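Local coordinates for hypothetical 30.2 KD protein c25g10.02 IN chromosome I (Schizosaccharomyces pombe, PDB 1KCF) that resolves Holliday junctions in mitochondria as a homodimeric, magnesium-dependent endonuclease that cuts four-way DNA junctions at the point of strand exchange, at residues R191-I204 with K225-G237. Residues are numbered along the deposited sequence; the frame is centred on the assembly and turned at random.
With SO4 (sulfate ion), chain C.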
loop_
_atom_site.group_PDB
_atom_site.type_symbol
_atom_site.label_atom_id
_atom_site.label_comp_id
_atom_site.label_asym_id
_atom_site.label_seq_id
_atom_site.Cartn_x
_atom_site.Cartn_y
_atom_site.Cartn_z
ATOM N N ARG A 191 -5.796 26.721 10.438
ATOM C CA ARG A 191 -6.771 25.635 10.526
ATOM C C ARG A 191 -7.454 25.625 11.895
ATOM O O ARG A 191 -8.666 25.454 11.986
ATOM C CB ARG A 191 -6.081 24.297 10.258
ATOM C CG ARG A 191 -5.581 24.149 8.825
ATOM C CD ARG A 191 -4.618 22.978 8.683
ATOM N NE ARG A 191 -3.417 23.174 9.491
ATOM C CZ ARG A 191 -2.525 22.226 9.756
ATOM N NH1 ARG A 191 -2.694 21.000 9.279
ATOM N NH2 ARG A 191 -1.466 22.499 10.505
ATOM N N VAL A 192 -6.671 25.820 12.952
ATOM C CA VAL A 192 -7.203 25.851 14.315
ATOM C C VAL A 192 -8.227 26.974 14.474
ATOM O O VAL A 192 -9.274 26.790 15.092
ATOM C CB VAL A 192 -6.064 26.048 15.341
ATOM C CG1 VAL A 192 -6.628 26.461 16.693
ATOM C CG2 VAL A 192 -5.273 24.756 15.479
ATOM N N GLN A 193 -7.922 28.139 13.912
ATOM C CA GLN A 193 -8.825 29.281 13.991
ATOM C C GLN A 193 -10.097 29.045 13.186
ATOM O O GLN A 193 -11.180 29.468 13.590
ATOM C CB GLN A 193 -8.130 30.549 13.488
ATOM C CG GLN A 193 -7.726 31.512 14.595
ATOM C CD GLN A 193 -8.902 31.916 15.478
ATOM O OE1 GLN A 193 -9.878 32.505 15.006
ATOM N NE2 GLN A 193 -8.812 31.594 16.766
ATOM N N MET A 194 -9.968 28.379 12.043
ATOM C CA MET A 194 -11.137 28.102 11.219
ATOM C C MET A 194 -12.105 27.196 11.967
ATOM O O MET A 194 -13.306 27.444 11.971
ATOM C CB MET A 194 -10.733 27.445 9.895
ATOM C CG MET A 194 -9.925 28.346 8.981
ATOM S SD MET A 194 -9.812 27.723 7.281
ATOM C CE MET A 194 -8.379 26.689 7.386
ATOM N N VAL A 195 -11.581 26.154 12.607
ATOM C CA VAL A 195 -12.413 25.222 13.353
ATOM C C VAL A 195 -13.020 25.893 14.572
ATOM O O VAL A 195 -14.188 25.676 14.892
ATOM C CB VAL A 195 -11.610 23.991 13.812
ATOM C CG1 VAL A 195 -12.476 23.105 14.711
ATOM C CG2 VAL A 195 -11.142 23.206 12.594
ATOM N N LYS A 196 -12.218 26.705 15.251
ATOM C CA LYS A 196 -12.680 27.422 16.432
ATOM C C LYS A 196 -13.865 28.297 16.041
ATOM O O LYS A 196 -14.840 28.423 16.783
ATOM C CB LYS A 196 -11.545 28.286 16.993
ATOM C CG LYS A 196 -11.942 29.121 18.192
ATOM C CD LYS A 196 -10.749 29.867 18.760
ATOM C CE LYS A 196 -11.173 30.774 19.906
ATOM N NZ LYS A 196 -10.006 31.430 20.561
ATOM N N GLU A 197 -13.778 28.893 14.858
ATOM C CA GLU A 197 -14.842 29.747 14.354
ATOM C C GLU A 197 -16.076 28.905 14.059
ATOM O O GLU A 197 -17.195 29.278 14.404
ATOM C CB GLU A 197 -14.381 30.452 13.081
ATOM C CG GLU A 197 -15.400 31.412 12.506
ATOM C CD GLU A 197 -14.921 32.057 11.224
ATOM O OE1 GLU A 197 -13.776 32.558 11.207
ATOM O OE2 GLU A 197 -15.692 32.068 10.240
ATOM N N LEU A 198 -15.863 27.763 13.411
ATOM C CA LEU A 198 -16.959 26.867 13.075
ATOM C C LEU A 198 -17.694 26.410 14.329
ATOM O O LEU A 198 -18.919 26.317 14.336
ATOM C CB LEU A 198 -16.429 25.653 12.302
ATOM C CG LEU A 198 -15.974 25.973 10.876
ATOM C CD1 LEU A 198 -15.346 24.750 10.232
ATOM C CD2 LEU A 198 -17.172 26.446 10.068
ATOM N N ILE A 199 -16.940 26.130 15.387
ATOM C CA ILE A 199 -17.523 25.692 16.653
ATOM C C ILE A 199 -18.284 26.834 17.326
ATOM O O ILE A 199 -19.447 26.683 17.706
ATOM C CB ILE A 199 -16.431 25.190 17.622
ATOM C CG1 ILE A 199 -15.794 23.913 17.067
ATOM C CG2 ILE A 199 -17.027 24.955 19.006
ATOM C CD1 ILE A 199 -14.638 23.396 17.886
ATOM N N ASP A 200 -17.617 27.976 17.469
ATOM C CA ASP A 200 -18.227 29.140 18.098
ATOM C C ASP A 200 -19.433 29.604 17.288
ATOM O O ASP A 200 -20.359 30.206 17.831
ATOM C CB ASP A 200 -17.207 30.277 18.215
ATOM C CG ASP A 200 -15.989 29.893 19.050
ATOM O OD1 ASP A 200 -15.115 30.763 19.264
ATOM O OD2 ASP A 200 -15.897 28.726 19.494
ATOM N N GLY A 201 -19.421 29.316 15.990
ATOM C CA GLY A 201 -20.529 29.708 15.137
ATOM C C GLY A 201 -21.607 28.640 15.088
ATOM O O GLY A 201 -22.571 28.745 14.327
ATOM N N GLN A 202 -21.439 27.603 15.903
ATOM C CA GLN A 202 -22.393 26.502 15.965
ATOM C C GLN A 202 -22.573 25.770 14.632
ATOM O O GLN A 202 -23.624 25.175 14.388
ATOM C CB GLN A 202 -23.754 27.008 16.446
ATOM C CG GLN A 202 -23.757 27.594 17.848
ATOM C CD GLN A 202 -25.150 27.997 18.296
ATOM O OE1 GLN A 202 -25.765 28.898 17.718
ATOM N NE2 GLN A 202 -25.661 27.324 19.325
ATOM N N LYS A 203 -21.561 25.821 13.771
ATOM C CA LYS A 203 -21.627 25.135 12.483
ATOM C C LYS A 203 -21.188 23.691 12.689
ATOM O O LYS A 203 -21.461 22.817 11.868
ATOM C CB LYS A 203 -20.720 25.820 11.461
ATOM C CG LYS A 203 -21.181 27.212 11.074
ATOM C CD LYS A 203 -22.547 27.151 10.420
ATOM C CE LYS A 203 -23.130 28.533 10.211
ATOM N NZ LYS A 203 -24.520 28.446 9.672
ATOM N N ILE A 204 -20.500 23.465 13.803
ATOM C CA ILE A 204 -20.021 22.148 14.196
ATOM C C ILE A 204 -20.423 21.953 15.656
ATOM O O ILE A 204 -20.026 22.731 16.521
ATOM C CB ILE A 204 -18.479 22.044 14.087
ATOM C CG1 ILE A 204 -18.057 21.977 12.617
ATOM C CG2 ILE A 204 -17.978 20.824 14.840
ATOM C CD1 ILE A 204 -16.553 21.913 12.422
ATOM N N LYS A 225 -3.832 20.222 18.553
ATOM C CA LYS A 225 -4.977 20.981 18.057
ATOM C C LYS A 225 -4.929 21.118 16.537
ATOM O O LYS A 225 -5.955 21.024 15.861
ATOM C CB LYS A 225 -4.991 22.377 18.686
ATOM C CG LYS A 225 -5.177 22.396 20.192
ATOM C CD LYS A 225 -6.604 22.749 20.576
ATOM C CE LYS A 225 -6.937 24.179 20.192
ATOM N NZ LYS A 225 -8.274 24.594 20.709
ATOM N N ASP A 226 -3.735 21.353 16.004
ATOM C CA ASP A 226 -3.559 21.510 14.569
ATOM C C ASP A 226 -3.897 20.224 13.830
ATOM O O ASP A 226 -4.551 20.255 12.792
ATOM C CB ASP A 226 -2.121 21.925 14.266
ATOM C CG ASP A 226 -1.742 23.224 14.952
ATOM O OD1 ASP A 226 -2.043 24.301 14.396
ATOM O OD2 ASP A 226 -1.162 23.165 16.060
ATOM N N ASP A 227 -3.461 19.090 14.367
ATOM C CA ASP A 227 -3.739 17.817 13.725
ATOM C C ASP A 227 -5.221 17.458 13.816
ATOM O O ASP A 227 -5.787 16.926 12.862
ATOM C CB ASP A 227 -2.872 16.707 14.329
ATOM C CG ASP A 227 -1.386 16.909 14.046
ATOM O OD1 ASP A 227 -1.054 17.735 13.170
ATOM O OD2 ASP A 227 -0.547 16.238 14.688
ATOM N N MET A 228 -5.851 17.762 14.950
ATOM C CA MET A 228 -7.274 17.474 15.130
ATOM C C MET A 228 -8.105 18.372 14.220
ATOM O O MET A 228 -9.101 17.943 13.639
ATOM C CB MET A 228 -7.714 17.721 16.579
ATOM C CG MET A 228 -7.098 16.800 17.617
ATOM S SD MET A 228 -7.947 16.943 19.209
ATOM C CE MET A 228 -7.243 18.426 19.854
ATOM N N ALA A 229 -7.696 19.629 14.119
ATOM C CA ALA A 229 -8.403 20.589 13.289
ATOM C C ALA A 229 -8.345 20.116 11.846
ATOM O O ALA A 229 -9.314 20.240 11.100
ATOM C CB ALA A 229 -7.766 21.969 13.420
ATOM N N ASP A 230 -7.209 19.547 11.465
ATOM C CA ASP A 230 -7.040 19.062 10.105
ATOM C C ASP A 230 -8.099 18.020 9.737
ATOM O O ASP A 230 -8.787 18.164 8.725
ATOM C CB ASP A 230 -5.647 18.468 9.924
ATOM C CG ASP A 230 -5.124 18.645 8.517
ATOM O OD1 ASP A 230 -4.893 19.811 8.127
ATOM O OD2 ASP A 230 -4.954 17.632 7.801
ATOM N N SER A 231 -8.242 16.975 10.549
ATOM C CA SER A 231 -9.233 15.947 10.245
ATOM C C SER A 231 -10.661 16.484 10.339
ATOM O O SER A 231 -11.544 16.044 9.603
ATOM C CB SER A 231 -9.066 14.724 11.166
ATOM O OG SER A 231 -9.292 15.048 12.527
ATOM N N ALA A 232 -10.892 17.435 11.241
ATOM C CA ALA A 232 -12.225 18.007 11.392
ATOM C C ALA A 232 -12.598 18.806 10.138
ATOM O O ALA A 232 -13.751 18.806 9.714
ATOM C CB ALA A 232 -12.281 18.902 12.628
ATOM N N LEU A 233 -11.620 19.485 9.545
ATOM C CA LEU A 233 -11.872 20.270 8.335
ATOM C C LEU A 233 -12.086 19.357 7.138
ATOM O O LEU A 233 -12.776 19.723 6.183
ATOM C CB LEU A 233 -10.711 21.225 8.053
ATOM C CG LEU A 233 -10.543 22.403 9.013
ATOM C CD1 LEU A 233 -9.193 23.046 8.788
ATOM C CD2 LEU A 233 -11.668 23.407 8.796
ATOM N N ILE A 234 -11.492 18.171 7.186
ATOM C CA ILE A 234 -11.653 17.209 6.105
ATOM C C ILE A 234 -13.094 16.699 6.104
ATOM O O ILE A 234 -13.798 16.810 5.100
ATOM C CB ILE A 234 -10.686 16.013 6.273
ATOM C CG1 ILE A 234 -9.250 16.453 5.964
ATOM C CG2 ILE A 234 -11.095 14.868 5.361
ATOM C CD1 ILE A 234 -8.208 15.364 6.209
ATOM N N ALA A 235 -13.524 16.154 7.239
ATOM C CA ALA A 235 -14.876 15.616 7.381
ATOM C C ALA A 235 -15.955 16.667 7.151
ATOM O O ALA A 235 -16.825 16.488 6.297
ATOM C CB ALA A 235 -15.053 15.003 8.764
ATOM N N SER A 236 -15.906 17.757 7.913
ATOM C CA SER A 236 -16.911 18.804 7.777
ATOM C C SER A 236 -16.884 19.419 6.385
ATOM O O SER A 236 -17.929 19.760 5.829
ATOM C CB SER A 236 -16.714 19.892 8.839
ATOM O OG SER A 236 -15.524 20.626 8.626
ATOM N N GLY A 237 -15.689 19.554 5.818
ATOM C CA GLY A 237 -15.575 20.125 4.490
ATOM C C GLY A 237 -16.271 19.254 3.460
ATOM O O GLY A 237 -17.018 19.746 2.620
HETATM S S SO4 C . -1.956 26.606 9.636
HETATM O O1 SO4 C . -3.170 25.960 10.167
HETATM O O2 SO4 C . -2.307 27.346 8.408
HETATM O O3 SO4 C . -1.415 27.534 10.646
HETATM O O4 SO4 C . -0.943 25.581 9.322
HETATM O O HOH W 1 -3.739 25.603 12.934
#
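Arg191 reaches across to Asp230, its NH1 donating to OD1 at 2.8 Å in a salt bridge. The oxygen lies near the guanidinium plane but is met from above its own carboxylate, the two planes standing 79° apart. A bend at chi3 (-63°) folds the arginine so that NE and the backbone N both grip sulfate O1, at 2.9 and 2.7 Å from it. A water links that oxygen to Asp226 OD1 and Val192 N. The sulfate, probably from the crystallisation liquor, marks an anion site at the N-terminus of helix 191-200 that could suit a DNA phosphate. With an alanine at Arg191, Asp230, an assigned magnesium-binding residue, would probably lose this charged mate and the sulfate its side-chain grip. Tyr172 OH also hydrogen-bonds Asp230 OD1, and Asp46, also assigned to the magnesium site, lies close by.

Farther along, Leu233 is a knob among Arg191, Met194, Val195 and Leu198: CD1 lies 3.7 Å from Arg191 CB, while CG meets Val195 CG2. Val195 CG2 also rests on Ala229 CB (3.7 Å); the small Ala229 is consistent with the segment axes coming within 8.7 Å at a crossing angle of 60°. Beyond a Schellman motif, Ile204 CD1 touches Ser236. Within this RNase H-like fold, Trp215 of helix 209-217 packs on Val195 and Ala229, Trp175 of helix 168-179 on Met194 and Ser236, and strand 65-73 on Ile204 and Ala232.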